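Local coordinates for cysteine-rich repeat secretory protein 15 (Arabidopsis thaliana, PDB 6GRF) that probably modulates cell-to-cell trafficking through plasmodesmata, as a membrane-bound protein with two tandem DUF26 domains outside the cell, at residues G11-S14 against P15-T19; D143-L146 against S147-S151. One frame throughout, in Å; residues are numbered along the deposited sequence.

Contact 1 of 2, residues G11-S14 against P15-T19; sequences GGCS and PEKYT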
loop_
_atom_site.group_PDB
_atom_site.type_symbol
_atom_site.label_atom_id
_atom_site.label_comp_id
_atom_site.label_asym_id
_atom_site.label_seq_id
_atom_site.Cartn_x
_atom_site.Cartn_y
_atom_site.Cartn_z
ATOM N N GLY A 11 8.787 0.731 4.545
ATOM C CA GLY A 11 8.507 -0.352 5.468
ATOM C C GLY A 11 8.379 0.173 6.887
ATOM O O GLY A 11 8.934 1.230 7.226
ATOM N N GLY A 12 7.627 -0.556 7.716
ATOM C CA GLY A 12 7.459 -0.224 9.129
ATOM C C GLY A 12 7.182 -1.480 9.927
ATOM O O GLY A 12 6.538 -2.398 9.425
ATOM N N CYS A 13 7.711 -1.537 11.148
ATOM C CA CYS A 13 7.452 -2.647 12.036
ATOM C C CYS A 13 6.928 -2.121 13.359
ATOM O O CYS A 13 7.178 -0.974 13.715
ATOM C CB CYS A 13 8.674 -3.511 12.318
ATOM S SG CYS A 13 10.239 -2.827 11.726
ATOM N N SER A 14 6.195 -2.995 14.050
ATOM C CA SER A 14 5.722 -2.723 15.366
ATOM C C SER A 14 6.929 -2.641 16.294
ATOM O O SER A 14 7.921 -3.342 16.101
ATOM C CB SER A 14 4.727 -3.764 15.811
ATOM O OG SER A 14 5.310 -5.055 15.811
ATOM N N PRO A 15 6.909 -1.744 17.301
ATOM C CA PRO A 15 7.947 -1.747 18.330
ATOM C C PRO A 15 7.946 -3.033 19.181
ATOM O O PRO A 15 8.982 -3.380 19.744
ATOM C CB PRO A 15 7.618 -0.510 19.183
ATOM C CG PRO A 15 6.708 0.332 18.306
ATOM C CD PRO A 15 5.924 -0.668 17.485
ATOM N N GLU A 16 6.795 -3.720 19.269
ATOM C CA GLU A 16 6.632 -4.944 20.087
ATOM C C GLU A 16 7.205 -6.139 19.315
ATOM O O GLU A 16 6.848 -6.374 18.146
ATOM C CB GLU A 16 5.164 -5.213 20.432
ATOM C CG GLU A 16 4.431 -4.024 21.036
ATOM C CD GLU A 16 3.733 -3.097 20.045
ATOM O OE1 GLU A 16 4.046 -3.157 18.836
ATOM O OE2 GLU A 16 2.871 -2.307 20.484
ATOM N N LYS A 17 8.081 -6.899 19.983
ATOM C CA LYS A 17 8.788 -8.011 19.365
ATOM C C LYS A 17 8.326 -9.339 19.981
ATOM O O LYS A 17 8.010 -9.399 21.169
ATOM C CB LYS A 17 10.299 -7.835 19.529
ATOM C CG LYS A 17 10.864 -6.499 19.058
ATOM C CD LYS A 17 10.569 -6.182 17.611
ATOM C CE LYS A 17 11.077 -4.818 17.188
ATOM N NZ LYS A 17 10.409 -4.348 15.949
ATOM N N TYR A 18 8.290 -10.386 19.145
ATOM C CA TYR A 18 7.994 -11.747 19.559
ATOM C C TYR A 18 9.311 -12.502 19.770
ATOM O O TYR A 18 10.373 -12.039 19.369
ATOM C CB TYR A 18 7.070 -12.437 18.553
ATOM C CG TYR A 18 7.669 -12.824 17.223
ATOM C CD1 TYR A 18 7.502 -12.024 16.103
ATOM C CD2 TYR A 18 8.343 -14.021 17.057
ATOM C CE1 TYR A 18 8.021 -12.384 14.867
ATOM C CE2 TYR A 18 8.876 -14.393 15.831
ATOM C CZ TYR A 18 8.715 -13.573 14.726
ATOM O OH TYR A 18 9.224 -13.930 13.509
ATOM N N THR A 19 9.225 -13.654 20.442
ATOM C CA THR A 19 10.388 -14.478 20.727
ATOM C C THR A 19 10.328 -15.734 19.858
ATOM O O THR A 19 9.242 -16.215 19.519
ATOM C CB THR A 19 10.475 -14.775 22.231
ATOM O OG1 THR A 19 9.398 -15.649 22.574
ATOM C CG2 THR A 19 10.402 -13.528 23.089
#
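Ser14 and Pro15 join the end of strand 8-13 to an irregular loop. Gly11 to Cys13 keep extended backbone angles, and the chain turns at Pro15, whose psi of -25° breaks the extended run, before Glu16 and Lys17 stretch out again. The turn lets Lys17 reach back over Ser14: NZ donates to Ser14 O at 2.7 Å, meeting the carbonyl almost head-on, with a C=O...N angle of 166°. A bend at chi2 (-57°) folds the lysine chain back along the loop, and beyond it the chain runs extended to the amine, which also bonds Ser95 OG and lies 4.1 Å from Cys13 CB. Ser14 OG accepts a hydrogen bond from Gly97 N and lies 3.1 Å from Glu16 O. Glu16, likewise bent at chi2, brings OE1 alongside the serine methylene, 3.2 Å from Ser14 CB. The contact is thus polar and lies at the surface, with no apolar core between the two segments. Cys13 forms a disulfide with Cys92, tying this edge strand to the region after helix 74-91. Backbone bonds from Ser14, Glu16 and Tyr18 to Gly97, Tyr96 and Tyr94 carry the pairing past the strand, and the Tyr18 ring packs against helix 23-39, toward which the chain leaves the edge of the antiparallel sheet in the first Gnk2-homologous (DUF26) domain.

Contact 2 of 2, residues D143-L146 against S147-S151; sequences DDVL and SDLES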
loop_
_atom_site.group_PDB
_atom_site.type_symbol
_atom_site.label_atom_id
_atom_site.label_comp_id
_atom_site.label_asym_id
_atom_site.label_seq_id
_atom_site.Cartn_x
_atom_site.Cartn_y
_atom_site.Cartn_z
ATOM N N ASP A 143 -5.380 19.033 -10.419
ATOM C CA ASP A 143 -6.694 18.995 -9.800
ATOM C C ASP A 143 -7.629 18.048 -10.562
ATOM O O ASP A 143 -8.298 17.236 -9.934
ATOM C CB ASP A 143 -7.319 20.383 -9.673
ATOM C CG ASP A 143 -6.859 21.132 -8.432
ATOM O OD1 ASP A 143 -6.112 20.525 -7.623
ATOM O OD2 ASP A 143 -7.234 22.323 -8.288
ATOM N N ASP A 144 -7.677 18.145 -11.896
ATOM C CA ASP A 144 -8.548 17.259 -12.684
ATOM C C ASP A 144 -8.129 15.787 -12.505
ATOM O O ASP A 144 -8.970 14.907 -12.402
ATOM C CB ASP A 144 -8.549 17.610 -14.172
ATOM C CG ASP A 144 -9.035 19.014 -14.486
ATOM O OD1 ASP A 144 -9.909 19.524 -13.763
ATOM O OD2 ASP A 144 -8.541 19.579 -15.472
ATOM N N VAL A 145 -6.824 15.524 -12.492
ATOM C CA VAL A 145 -6.302 14.168 -12.368
ATOM C C VAL A 145 -6.668 13.594 -10.987
ATOM O O VAL A 145 -7.186 12.486 -10.904
ATOM C CB VAL A 145 -4.786 14.147 -12.633
ATOM C CG1 VAL A 145 -4.097 12.936 -12.038
ATOM C CG2 VAL A 145 -4.507 14.237 -14.120
ATOM N N LEU A 146 -6.414 14.368 -9.929
ATOM C CA LEU A 146 -6.640 13.936 -8.550
ATOM C C LEU A 146 -8.137 13.747 -8.304
ATOM O O LEU A 146 -8.532 12.843 -7.575
ATOM C CB LEU A 146 -6.042 14.958 -7.578
ATOM C CG LEU A 146 -4.516 15.002 -7.521
ATOM C CD1 LEU A 146 -4.056 15.968 -6.450
ATOM C CD2 LEU A 146 -3.922 13.624 -7.274
ATOM N N SER A 147 -8.961 14.580 -8.943
ATOM C CA SER A 147 -10.398 14.458 -8.816
ATOM C C SER A 147 -10.888 13.136 -9.436
ATOM O O SER A 147 -11.809 12.490 -8.919
ATOM C CB SER A 147 -11.096 15.633 -9.421
ATOM O OG SER A 147 -12.480 15.353 -9.521
ATOM N N ASP A 148 -10.284 12.744 -10.556
ATOM C CA ASP A 148 -10.640 11.517 -11.240
ATOM C C ASP A 148 -10.192 10.293 -10.412
ATOM O O ASP A 148 -10.936 9.330 -10.317
ATOM C CB ASP A 148 -10.042 11.500 -12.644
ATOM C CG ASP A 148 -10.463 10.302 -13.472
ATOM O OD1 ASP A 148 -11.591 9.805 -13.276
ATOM O OD2 ASP A 148 -9.645 9.853 -14.275
ATOM N N LEU A 149 -8.984 10.349 -9.835
ATOM C CA LEU A 149 -8.419 9.274 -8.986
ATOM C C LEU A 149 -9.366 8.981 -7.810
ATOM O O LEU A 149 -9.629 7.809 -7.497
ATOM C CB LEU A 149 -7.029 9.672 -8.466
ATOM C CG LEU A 149 -5.896 9.771 -9.490
ATOM C CD1 LEU A 149 -4.557 9.978 -8.795
ATOM C CD2 LEU A 149 -5.814 8.565 -10.407
ATOM N N GLU A 150 -9.856 10.055 -7.182
ATOM C CA GLU A 150 -10.768 10.037 -6.030
ATOM C C GLU A 150 -12.091 9.324 -6.338
ATOM O O GLU A 150 -12.844 9.071 -5.419
ATOM C CB GLU A 150 -11.191 11.460 -5.675
ATOM C CG GLU A 150 -10.387 12.123 -4.590
ATOM C CD GLU A 150 -10.917 13.516 -4.288
ATOM O OE1 GLU A 150 -11.574 14.088 -5.174
ATOM O OE2 GLU A 150 -10.686 14.027 -3.171
ATOM N N SER A 151 -12.395 9.116 -7.629
ATOM C CA SER A 151 -13.656 8.528 -8.107
ATOM C C SER A 151 -13.613 7.001 -7.971
ATOM O O SER A 151 -14.647 6.333 -8.008
ATOM C CB SER A 151 -14.008 8.972 -9.543
ATOM O OG SER A 151 -13.164 8.412 -10.572
#
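Leu146 and Leu149 meet on the inner side of helix 136-149, where the methyl Leu146 CD2 lies 4.0 Å from Leu149 CD1. The two side chains approach at a slant. In both, CG stands anti to the carbonyl carbon (chi1 -71° in Leu146 and -68° in Leu149), and a chi2 near 180° makes CD1 the extended branch, so Leu146 touches with its side branch CD2 and Leu149 with its extended CD1. Val145 adds a looser touch, its CG1 4.4 Å from the same Leu149 CD1, while Leu149 CG sits close over the carbonyl oxygen of Val145, at 3.3 Å. Backbone bonds of the alpha-helical i to i+4 pattern hold this face in place. Leu149 N gives its hydrogen to Val145 O at 3.0 Å, and Glu150 N reaches Leu146 O at 3.1 Å.

In the DUF26 (Gnk2-like) fold, helices pack on a five-stranded antiparallel sheet, and here the buried residues divide between those two elements: Leu146 rests on Val187 and Leu190 of helix 176-193, whereas Val145 and Leu149 lie against strands 156-161 and 164-170.

The other side of the helix is polar and more open. Ser147 is exposed, and its backbone N bonds Asp143 O at 2.9 Å; Asp148 N is held by Asp144 O in the same way. The acidic side chains diverge from one another: Asp144 is exposed, Asp143 makes a salt bridge with Lys191 of helix 176-193, and Asp148 OD2 makes a salt bridge with Lys157 and a hydrogen bond with Ser159 OG, both on strand 156-161. At the end of the segment, Ser151 N donates to Asp148 O at 3.1 Å.

Contact 1 comes first along the chain, in the first Gnk2-homologous repeat, and contact 2 follows in the second. Their centres are 35 Å apart on opposite sides of the chain's centre, and their nearest atoms remain about 21 Å from each other, so neither touches the other. Each repeat has its own five-stranded antiparallel sheet with strand order 1-4-5-3-2. Residues 11-19 span the end of the outermost strand 8-13 of one sheet and the loop toward helix 23-39, whereas residues 143-151 take in the last part of helix 136-149 and run on toward the outermost strand 156-161 of the other. The pair therefore samples different parts, a strand-to-helix loop and the C-terminal part of a helix, of two similarly built domains of the tandem ectodomain.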